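Local coordinates for protein DyP2 (Amycolatopsis sp. ATCC 39116, PDB 4G2C) that probably catalyses haem-dependent, peroxide-driven oxidation of dyes and lignin-related substrates as a multifunctional dye peroxidase, and also binds manganese, at residues Met307-Leu318 and Lys344-Arg352. Numbering follows the deposited sequence.
With MN (manganese (II) ion), chain D; HEM (protoporphyrin IX containing Fe), chain C; ACT (acetate ion), chain I.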
loop_
_atom_site.group_PDB
_atom_site.type_symbol
_atom_site.label_atom_id
_atom_site.label_comp_id
_atom_site.label_asym_id
_atom_site.label_seq_id
_atom_site.Cartn_x
_atom_site.Cartn_y
_atom_site.Cartn_z
ATOM N N MET A 307 -2.791 -20.039 -2.809
ATOM C CA MET A 307 -1.375 -20.263 -3.125
ATOM C C MET A 307 -0.758 -19.062 -3.822
ATOM O O MET A 307 0.443 -18.815 -3.689
ATOM C CB MET A 307 -1.177 -21.507 -3.998
ATOM C CG MET A 307 -1.352 -22.841 -3.293
ATOM S SD MET A 307 -1.316 -24.241 -4.467
ATOM C CE MET A 307 -1.940 -25.565 -3.430
ATOM N N LEU A 308 -1.572 -18.325 -4.574
ATOM C CA LEU A 308 -1.096 -17.162 -5.311
ATOM C C LEU A 308 -0.925 -15.972 -4.372
ATOM O O LEU A 308 -0.016 -15.159 -4.531
ATOM C CB LEU A 308 -2.091 -16.773 -6.418
ATOM C CG LEU A 308 -2.448 -17.867 -7.424
ATOM C CD1 LEU A 308 -3.541 -17.394 -8.414
ATOM C CD2 LEU A 308 -1.195 -18.316 -8.133
ATOM N N VAL A 309 -1.824 -15.867 -3.406
ATOM C CA VAL A 309 -1.858 -14.709 -2.529
ATOM C C VAL A 309 -1.161 -14.961 -1.174
ATOM O O VAL A 309 -0.467 -14.091 -0.664
ATOM C CB VAL A 309 -3.310 -14.268 -2.322
ATOM C CG1 VAL A 309 -3.394 -13.232 -1.211
ATOM C CG2 VAL A 309 -3.865 -13.726 -3.651
ATOM N N GLY A 310 -1.340 -16.160 -0.617
ATOM C CA GLY A 310 -0.766 -16.496 0.670
ATOM C C GLY A 310 -1.831 -16.466 1.743
ATOM O O GLY A 310 -1.577 -16.774 2.908
ATOM N N ARG A 311 -3.027 -16.043 1.340
ATOM C CA ARG A 311 -4.212 -16.115 2.185
ATOM C C ARG A 311 -5.401 -16.521 1.315
ATOM O O ARG A 311 -5.410 -16.271 0.118
ATOM C CB ARG A 311 -4.525 -14.766 2.824
ATOM C CG ARG A 311 -3.508 -14.190 3.797
ATOM C CD ARG A 311 -3.947 -12.750 4.223
ATOM N NE ARG A 311 -3.023 -12.086 5.149
ATOM C CZ ARG A 311 -3.168 -12.046 6.474
ATOM N NH1 ARG A 311 -4.225 -12.623 7.061
ATOM N NH2 ARG A 311 -2.262 -11.414 7.217
ATOM N N PHE A 312 -6.395 -17.157 1.919
ATOM C CA PHE A 312 -7.692 -17.345 1.274
ATOM C C PHE A 312 -8.414 -15.998 1.177
ATOM O O PHE A 312 -8.034 -15.019 1.820
ATOM C CB PHE A 312 -8.546 -18.348 2.067
ATOM C CG PHE A 312 -7.976 -19.730 2.074
ATOM C CD1 PHE A 312 -8.274 -20.622 1.056
ATOM C CD2 PHE A 312 -7.098 -20.128 3.071
ATOM C CE1 PHE A 312 -7.735 -21.892 1.053
ATOM C CE2 PHE A 312 -6.550 -21.390 3.071
ATOM C CZ PHE A 312 -6.869 -22.276 2.060
ATOM N N GLU A 313 -9.464 -15.945 0.379
ATOM C CA GLU A 313 -10.208 -14.700 0.248
ATOM C C GLU A 313 -10.587 -14.036 1.575
ATOM O O GLU A 313 -10.683 -12.795 1.643
ATOM C CB GLU A 313 -11.411 -14.884 -0.672
ATOM C CG GLU A 313 -10.984 -14.855 -2.128
ATOM C CD GLU A 313 -11.862 -15.707 -3.018
ATOM O OE1 GLU A 313 -13.080 -15.411 -3.114
ATOM O OE2 GLU A 313 -11.322 -16.678 -3.618
ATOM N N ASP A 314 -10.709 -14.836 2.634
ATOM C CA ASP A 314 -11.332 -14.358 3.875
ATOM C C ASP A 314 -10.529 -13.674 5.013
ATOM O O ASP A 314 -11.118 -13.439 6.049
ATOM C CB ASP A 314 -12.268 -15.422 4.489
ATOM C CG ASP A 314 -11.515 -16.520 5.190
ATOM O OD1 ASP A 314 -10.327 -16.692 4.869
ATOM O OD2 ASP A 314 -12.108 -17.212 6.055
ATOM N N GLY A 315 -9.228 -13.411 4.937
ATOM C CA GLY A 315 -8.213 -14.194 4.315
ATOM C C GLY A 315 -7.456 -14.900 5.466
ATOM O O GLY A 315 -6.610 -14.333 6.181
ATOM N N THR A 316 -7.815 -16.160 5.648
ATOM C CA THR A 316 -7.062 -17.117 6.434
ATOM C C THR A 316 -5.659 -17.313 5.836
ATOM O O THR A 316 -5.518 -17.570 4.629
ATOM C CB THR A 316 -7.832 -18.442 6.434
ATOM O OG1 THR A 316 -9.180 -18.181 6.849
ATOM C CG2 THR A 316 -7.196 -19.457 7.372
ATOM N N PRO A 317 -4.611 -17.164 6.671
ATOM C CA PRO A 317 -3.242 -17.384 6.189
ATOM C C PRO A 317 -3.063 -18.836 5.782
ATOM O O PRO A 317 -3.355 -19.744 6.556
ATOM C CB PRO A 317 -2.372 -17.077 7.416
ATOM C CG PRO A 317 -3.258 -16.302 8.350
ATOM C CD PRO A 317 -4.644 -16.806 8.101
ATOM N N LEU A 318 -2.610 -19.036 4.553
ATOM C CA LEU A 318 -2.375 -20.347 4.007
ATOM C C LEU A 318 -1.300 -21.090 4.796
ATOM O O LEU A 318 -1.267 -22.316 4.790
ATOM C CB LEU A 318 -1.934 -20.220 2.543
ATOM C CG LEU A 318 -1.776 -21.543 1.802
ATOM C CD1 LEU A 318 -3.066 -22.338 1.948
ATOM C CD2 LEU A 318 -1.415 -21.318 0.338
ATOM N N LYS A 344 3.102 -25.451 2.948
ATOM C CA LYS A 344 1.801 -24.911 3.289
ATOM C C LYS A 344 1.580 -23.656 2.438
ATOM O O LYS A 344 0.770 -23.660 1.507
ATOM C CB LYS A 344 1.727 -24.605 4.790
ATOM C CG LYS A 344 1.894 -25.868 5.640
ATOM C CD LYS A 344 1.848 -25.596 7.131
ATOM C CE LYS A 344 3.233 -25.750 7.766
ATOM N NZ LYS A 344 3.177 -25.787 9.250
ATOM N N CYS A 345 2.308 -22.593 2.760
ATOM C CA CYS A 345 2.341 -21.398 1.922
ATOM C C CYS A 345 3.575 -21.448 1.034
ATOM O O CYS A 345 4.704 -21.506 1.534
ATOM C CB CYS A 345 2.376 -20.126 2.764
ATOM S SG CYS A 345 2.329 -18.609 1.751
ATOM N N PRO A 346 3.367 -21.426 -0.292
ATOM C CA PRO A 346 4.462 -21.507 -1.265
ATOM C C PRO A 346 5.383 -20.296 -1.124
ATOM O O PRO A 346 4.909 -19.225 -0.757
ATOM C CB PRO A 346 3.740 -21.461 -2.624
ATOM C CG PRO A 346 2.268 -21.695 -2.314
ATOM C CD PRO A 346 2.065 -21.175 -0.937
ATOM N N PHE A 347 6.671 -20.464 -1.416
ATOM C CA PHE A 347 7.649 -19.372 -1.301
ATOM C C PHE A 347 7.240 -18.152 -2.112
ATOM O O PHE A 347 7.481 -17.004 -1.718
ATOM C CB PHE A 347 9.030 -19.841 -1.764
ATOM C CG PHE A 347 9.622 -20.931 -0.907
ATOM C CD1 PHE A 347 10.100 -20.647 0.371
ATOM C CD2 PHE A 347 9.724 -22.234 -1.384
ATOM C CE1 PHE A 347 10.641 -21.648 1.166
ATOM C CE2 PHE A 347 10.260 -23.231 -0.597
ATOM C CZ PHE A 347 10.724 -22.937 0.680
ATOM N N HIS A 348 6.622 -18.405 -3.259
ATOM C CA HIS A 348 6.294 -17.331 -4.184
ATOM C C HIS A 348 4.909 -16.715 -3.991
ATOM O O HIS A 348 4.518 -15.861 -4.789
ATOM C CB HIS A 348 6.453 -17.814 -5.628
ATOM C CG HIS A 348 5.979 -19.215 -5.842
ATOM N ND1 HIS A 348 4.649 -19.569 -5.774
ATOM C CD2 HIS A 348 6.663 -20.359 -6.090
ATOM C CE1 HIS A 348 4.532 -20.869 -5.991
ATOM N NE2 HIS A 348 5.740 -21.371 -6.177
ATOM N N ALA A 349 4.161 -17.143 -2.969
ATOM C CA ALA A 349 2.876 -16.494 -2.677
ATOM C C ALA A 349 3.113 -14.997 -2.432
ATOM O O ALA A 349 4.162 -14.610 -1.916
ATOM C CB ALA A 349 2.179 -17.143 -1.480
ATOM N N HIS A 350 2.149 -14.158 -2.799
ATOM C CA HIS A 350 2.343 -12.700 -2.770
ATOM C C HIS A 350 2.864 -12.139 -1.431
ATOM O O HIS A 350 3.855 -11.396 -1.397
ATOM C CB HIS A 350 1.040 -12.004 -3.176
ATOM C CG HIS A 350 1.068 -10.502 -3.068
ATOM N ND1 HIS A 350 1.983 -9.710 -3.733
ATOM C CD2 HIS A 350 0.244 -9.648 -2.411
ATOM C CE1 HIS A 350 1.747 -8.438 -3.459
ATOM N NE2 HIS A 350 0.687 -8.374 -2.672
ATOM N N ILE A 351 2.190 -12.479 -0.336
ATOM C CA ILE A 351 2.570 -11.922 0.960
ATOM C C ILE A 351 3.907 -12.468 1.466
ATOM O O ILE A 351 4.590 -11.808 2.257
ATOM C CB ILE A 351 1.455 -12.115 2.040
ATOM C CG1 ILE A 351 1.274 -13.597 2.415
ATOM C CG2 ILE A 351 0.139 -11.494 1.568
ATOM C CD1 ILE A 351 0.336 -13.809 3.633
ATOM N N ARG A 352 4.288 -13.663 1.004
ATOM C CA ARG A 352 5.541 -14.280 1.435
ATOM C C ARG A 352 6.710 -13.670 0.656
ATOM O O ARG A 352 7.767 -13.409 1.227
ATOM C CB ARG A 352 5.501 -15.814 1.283
ATOM C CG ARG A 352 6.691 -16.531 1.960
ATOM C CD ARG A 352 6.560 -18.078 2.014
ATOM N NE ARG A 352 7.717 -18.688 2.671
ATOM C CZ ARG A 352 7.708 -19.853 3.320
ATOM N NH1 ARG A 352 6.596 -20.574 3.407
ATOM N NH2 ARG A 352 8.825 -20.294 3.890
HETATM MN MN MN D . -10.881 -18.306 -5.067
HETATM C CHA HEM C . -0.565 -7.853 1.360
HETATM C CHB HEM C . -3.103 -7.810 -2.785
HETATM C CHC HEM C . 0.037 -4.665 -4.745
HETATM C CHD HEM C . 2.947 -5.332 -0.936
HETATM C C1A HEM C . -1.535 -8.105 0.420
HETATM C C2A HEM C . -2.697 -8.946 0.620
HETATM C C3A HEM C . -3.393 -8.925 -0.523
HETATM C C4A HEM C . -2.703 -8.075 -1.479
HETATM C CMA HEM C . -4.709 -9.671 -0.801
HETATM C CAA HEM C . -3.034 -9.707 1.933
HETATM C CBA HEM C . -3.772 -8.765 2.891
HETATM C CGA HEM C . -2.817 -7.938 3.721
HETATM O O1A HEM C . -1.930 -8.498 4.391
HETATM O O2A HEM C . -2.933 -6.695 3.727
HETATM C C1B HEM C . -2.489 -6.967 -3.699
HETATM C C2B HEM C . -2.937 -6.636 -5.051
HETATM C C3B HEM C . -2.055 -5.762 -5.576
HETATM C C4B HEM C . -1.041 -5.496 -4.585
HETATM C CMB HEM C . -4.194 -7.223 -5.741
HETATM C CAB HEM C . -2.060 -5.080 -6.962
HETATM C CBB HEM C . -3.183 -4.986 -7.678
HETATM C C1C HEM C . 1.135 -4.636 -3.915
HETATM C C2C HEM C . 2.411 -4.004 -4.212
HETATM C C3C HEM C . 3.206 -4.179 -3.143
HETATM C C4C HEM C . 2.460 -4.927 -2.151
HETATM C CMC HEM C . 2.762 -3.232 -5.516
HETATM C CAC HEM C . 4.677 -3.725 -2.978
HETATM C CBC HEM C . 5.448 -3.451 -4.042
HETATM C C1D HEM C . 2.259 -6.014 0.045
HETATM C C2D HEM C . 2.746 -6.205 1.386
HETATM C C3D HEM C . 1.635 -6.972 2.085
HETATM C C4D HEM C . 0.608 -7.185 1.114
HETATM C CMD HEM C . 4.085 -5.718 1.968
HETATM C CAD HEM C . 1.607 -7.473 3.515
HETATM C CBD HEM C . 2.522 -8.680 3.504
HETATM C CGD HEM C . 2.619 -9.090 4.946
HETATM O O1D HEM C . 3.025 -8.232 5.773
HETATM O O2D HEM C . 2.240 -10.253 5.250
HETATM N NA HEM C . -1.573 -7.586 -0.853
HETATM N NB HEM C . -1.335 -6.246 -3.461
HETATM N NC HEM C . 1.202 -5.192 -2.648
HETATM N ND HEM C . 1.005 -6.604 -0.069
HETATM FE FE HEM C . -0.146 -6.575 -1.872
HETATM C C ACT I . 6.341 -24.332 -3.095
HETATM O O ACT I . 6.971 -25.428 -3.126
HETATM O OXT ACT I . 6.956 -23.265 -2.797
HETATM C CH3 ACT I . 4.874 -24.287 -3.400
HETATM O O HOH W 1 2.045 -18.752 -5.793
HETATM O O HOH W 2 -9.396 -18.641 -3.319
#
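His-350 and Leu-308 meet where the end of helix 303-309 runs into the start of helix 350-354. The His-350 N-H donates to Leu-308 O (2.9 Å, 153° at the hydrogen). One residue on, Ile-351 N donates more straightly to Val-309 O, at 167°. Two last carbonyls of one helix thus receive first-turn N-H groups of the other, and Ala-349, the N-cap residue, lays its CB 3.3 Å from Met-307 O.

The side chain of His-350 can be followed outward from this junction. CB rests against the same two carbonyls, 3.6 Å from both Leu-308 O and Val-309 O. With CG anti to the backbone N (chi1 175°), the ring is carried away from the helix end toward the porphyrin. ND1 hydrogen-bonds Asp-441 OD2, CD2 and CE1 flank the metal, and NE2 binds the haem iron at 2.1 Å, which makes His-350 an axial iron ligand, the proximal histidine expected of a dye-decolorising peroxidase.

Ile-351 and Val-309 line the haem beside it: Ile-351 CG2 touches HEM CAA, and Val-309 CG1 approaches the methyl CMA. Ile-351 CD1 turns instead to Gly-310 O and Arg-311 CG. Gly-310, with positive phi just after the helix, brings its CA to 3.7 Å from Ala-349 CB and 3.9 Å from Cys-345 SG. Farther out, Leu-318 CD2 packs on Pro-346 CD at 3.7 Å, the two side chains crossing at about a right angle.

The loop after helix 303-309 borders the haem through Arg-311, whose NE lies 3.8 Å from HEM O1A, and carries Glu-313, which binds manganese through OE2 together with Glu-287. The chemistry implies a proximal histidine fixed at its backbone by a helix end and in its ring rotation by Asp-441, consistent with the Asp-His-iron arrangement of haem peroxidases, where the carboxylate probably polarises the imidazole.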